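Serpin B3 (Homo sapiens, PDB 4ZK3) probably inhibits proteases as a member of the serpin family and is linked to psoriasis through the aggregating Pso p27 complex. Local coordinates at residues A[259-263]-A[264-268]. Residues are numbered along the deposited sequence; the frame is centred on the assembly and turned at random.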
ATOM      1  N   GLU A 259       0.013   9.183  17.137  1.00 46.37           N
ATOM      2  CA  GLU A 259       1.304   9.702  17.592  1.00 47.84           C
ATOM      3  C   GLU A 259       2.173   8.591  18.144  1.00 44.77           C
ATOM      4  O   GLU A 259       3.372   8.547  17.921  1.00 48.57           O
ATOM      5  CB  GLU A 259       1.090  10.797  18.649  1.00 53.29           C
ATOM      6  CG  GLU A 259       0.537  12.108  18.073  1.00 58.51           C
ATOM      7  CD  GLU A 259      -0.090  13.028  19.137  1.00 67.15           C
ATOM      8  OE1 GLU A 259      -0.120  12.670  20.349  1.00 66.05           O
ATOM      9  OE2 GLU A 259      -0.574  14.119  18.753  1.00 72.94           O
ATOM     10  N   LYS A 260       1.566   7.670  18.851  1.00 46.64           N
ATOM     11  CA  LYS A 260       2.299   6.627  19.529  1.00 44.98           C
ATOM     12  C   LYS A 260       2.598   5.362  18.695  1.00 44.01           C
ATOM     13  O   LYS A 260       3.458   4.558  19.059  1.00 44.87           O
ATOM     14  CB  LYS A 260       1.502   6.219  20.765  1.00 53.66           C
ATOM     15  CG  LYS A 260       0.889   7.395  21.515  1.00 59.03           C
ATOM     16  CD  LYS A 260       1.372   7.479  22.950  1.00 67.77           C
ATOM     17  CE  LYS A 260       2.808   7.984  23.010  1.00 66.12           C
ATOM     18  NZ  LYS A 260       3.278   8.058  24.413  1.00 68.63           N
ATOM     19  N   LEU A 261       1.875   5.146  17.604  1.00 35.66           N
ATOM     20  CA  LEU A 261       2.007   3.902  16.837  1.00 36.58           C
ATOM     21  C   LEU A 261       3.185   4.068  15.895  1.00 36.81           C
ATOM     22  O   LEU A 261       3.071   4.733  14.856  1.00 44.05           O
ATOM     23  CB  LEU A 261       0.727   3.640  16.048  1.00 36.21           C
ATOM     24  CG  LEU A 261       0.166   2.241  15.906  1.00 39.97           C
ATOM     25  CD1 LEU A 261      -0.472   2.144  14.512  1.00 37.13           C
ATOM     26  CD2 LEU A 261       1.138   1.094  16.143  1.00 40.62           C
ATOM     27  N   THR A 262       4.316   3.512  16.305  1.00 32.64           N
ATOM     28  CA  THR A 262       5.525   3.363  15.482  1.00 31.62           C
ATOM     29  C   THR A 262       5.605   1.916  14.966  1.00 29.98           C
ATOM     30  O   THR A 262       4.826   1.057  15.408  1.00 30.26           O
ATOM     31  CB  THR A 262       6.756   3.528  16.397  1.00 32.55           C
ATOM     32  OG1 THR A 262       6.715   2.463  17.365  1.00 26.46           O
ATOM     33  CG2 THR A 262       6.730   4.857  17.095  1.00 33.22           C
ATOM     34  N   ALA A 263       6.564   1.629  14.078  1.00 31.03           N
ATOM     35  CA  ALA A 263       6.704   0.282  13.544  1.00 31.86           C
ATOM     36  C   ALA A 263       6.994  -0.697  14.688  1.00 32.29           C
ATOM     37  O   ALA A 263       6.430  -1.786  14.771  1.00 31.28           O
ATOM     38  CB  ALA A 263       7.820   0.231  12.498  1.00 36.92           C
ATOM     39  N   GLU A 264       7.889  -0.291  15.590  1.00 32.92           N
ATOM     40  CA  GLU A 264       8.293  -1.120  16.722  1.00 35.20           C
ATOM     41  C   GLU A 264       7.082  -1.464  17.594  1.00 32.17           C
ATOM     42  O   GLU A 264       6.842  -2.610  17.871  1.00 37.34           O
ATOM     43  CB  GLU A 264       9.369  -0.327  17.485  1.00 39.91           C
ATOM     44  CG  GLU A 264      10.030  -0.959  18.684  1.00 45.92           C
ATOM     45  CD  GLU A 264      11.074   0.009  19.244  1.00 46.64           C
ATOM     46  OE1 GLU A 264      10.650   1.122  19.579  1.00 39.84           O
ATOM     47  OE2 GLU A 264      12.297  -0.296  19.274  1.00 50.08           O
ATOM     48  N   LYS A 265       6.255  -0.471  17.922  1.00 32.01           N
ATOM     49  CA  LYS A 265       5.041  -0.675  18.714  1.00 35.25           C
ATOM     50  C   LYS A 265       3.990  -1.532  17.997  1.00 36.68           C
ATOM     51  O   LYS A 265       3.377  -2.430  18.607  1.00 35.49           O
ATOM     52  CB  LYS A 265       4.380   0.675  19.063  1.00 41.06           C
ATOM     53  CG  LYS A 265       5.220   1.636  19.917  1.00 48.09           C
ATOM     54  CD  LYS A 265       5.002   1.366  21.393  1.00 56.65           C
ATOM     55  CE  LYS A 265       6.298   1.488  22.196  1.00 66.57           C
ATOM     56  NZ  LYS A 265       6.159   0.991  23.599  1.00 66.39           N
ATOM     57  N   LEU A 266       3.767  -1.261  16.703  1.00 32.38           N
ATOM     58  CA  LEU A 266       2.864  -2.109  15.908  1.00 32.73           C
ATOM     59  C   LEU A 266       3.240  -3.571  15.976  1.00 34.25           C
ATOM     60  O   LEU A 266       2.393  -4.464  16.148  1.00 30.74           O
ATOM     61  CB  LEU A 266       2.896  -1.691  14.445  1.00 36.12           C
ATOM     62  CG  LEU A 266       1.806  -2.289  13.523  1.00 38.78           C
ATOM     63  CD1 LEU A 266       0.437  -1.947  14.075  1.00 42.22           C
ATOM     64  CD2 LEU A 266       1.849  -1.777  12.093  1.00 40.05           C
ATOM     65  N   MET A 267       4.533  -3.824  15.825  1.00 35.07           N
ATOM     66  CA  MET A 267       5.018  -5.191  15.809  1.00 40.06           C
ATOM     67  C   MET A 267       4.780  -5.869  17.128  1.00 40.79           C
ATOM     68  O   MET A 267       4.424  -7.030  17.166  1.00 40.21           O
ATOM     69  CB  MET A 267       6.486  -5.254  15.387  1.00 45.47           C
ATOM     70  CG  MET A 267       6.650  -4.816  13.929  1.00 52.73           C
ATOM     71  SD  MET A 267       8.327  -4.889  13.286  1.00 59.44           S
ATOM     72  CE  MET A 267       8.325  -3.609  12.015  1.00 48.89           C
ATOM     73  N   GLU A 268       4.892  -5.121  18.208  1.00 44.69           N
ATOM     74  CA  GLU A 268       4.671  -5.703  19.518  1.00 41.36           C
ATOM     75  C   GLU A 268       3.192  -6.030  19.719  1.00 42.11           C
ATOM     76  O   GLU A 268       2.808  -7.176  19.969  1.00 38.79           O
ATOM     77  CB  GLU A 268       5.147  -4.718  20.572  1.00 43.04           C
ATOM     78  CG  GLU A 268       5.507  -5.367  21.890  1.00 50.39           C
ATOM     79  CD  GLU A 268       5.578  -4.364  23.011  1.00 54.75           C
ATOM     80  OE1 GLU A 268       6.183  -3.287  22.788  1.00 57.93           O
ATOM     81  OE2 GLU A 268       5.005  -4.649  24.094  1.00 54.87           O
TER
HETATM   82  O   HOH W   1       8.775   3.274  19.209  1.00 49.88           O
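T262 N-caps helix 263-269 through its hydroxyl, a local contact at the turn that joins this helix to helix 254-260 on the surface of the serpin fold. Its OG1 accepts the backbone N-H of K265 at 3.0 Å, an almost straight bond (167° at the hydrogen). The torsion responsible is chi1 of 63°, which sets OG1 between the backbone N and the carbonyl carbon and swings it over the N-terminal end of the helix. There the hydroxyl stands in for the acceptor that an earlier helical turn would supply. The helical bonds begin with L266 N to T262 O at 2.9 Å and M267 N to A263 O at 3.0 Å.

On the inner side, L261, the first residue to leave the preceding helix, turns CD2 against the start of the next one, 3.7 Å from CB of L266. This leucine pair is buried against F13 of helix 4-19 and strands 369-375 and 380-387, so the turn is seated on all three. One turn along, the extended side chain of M267 runs past the A263 carbonyl and brings CE to 3.9 Å from A263 CB, while A263 also meets T9 of helix 4-19.

The outer side is polar. The K265 aliphatic chain crosses the threonine, with CG 3.5 Å from K260 O. E264 has CG anti to its own N (chi1 -177°) and reaches outward in an extended chain, where a water bridges back to the cap, lying 2.9 Å from T262 OG1 and donating to E264 OE1 at 2.9 Å.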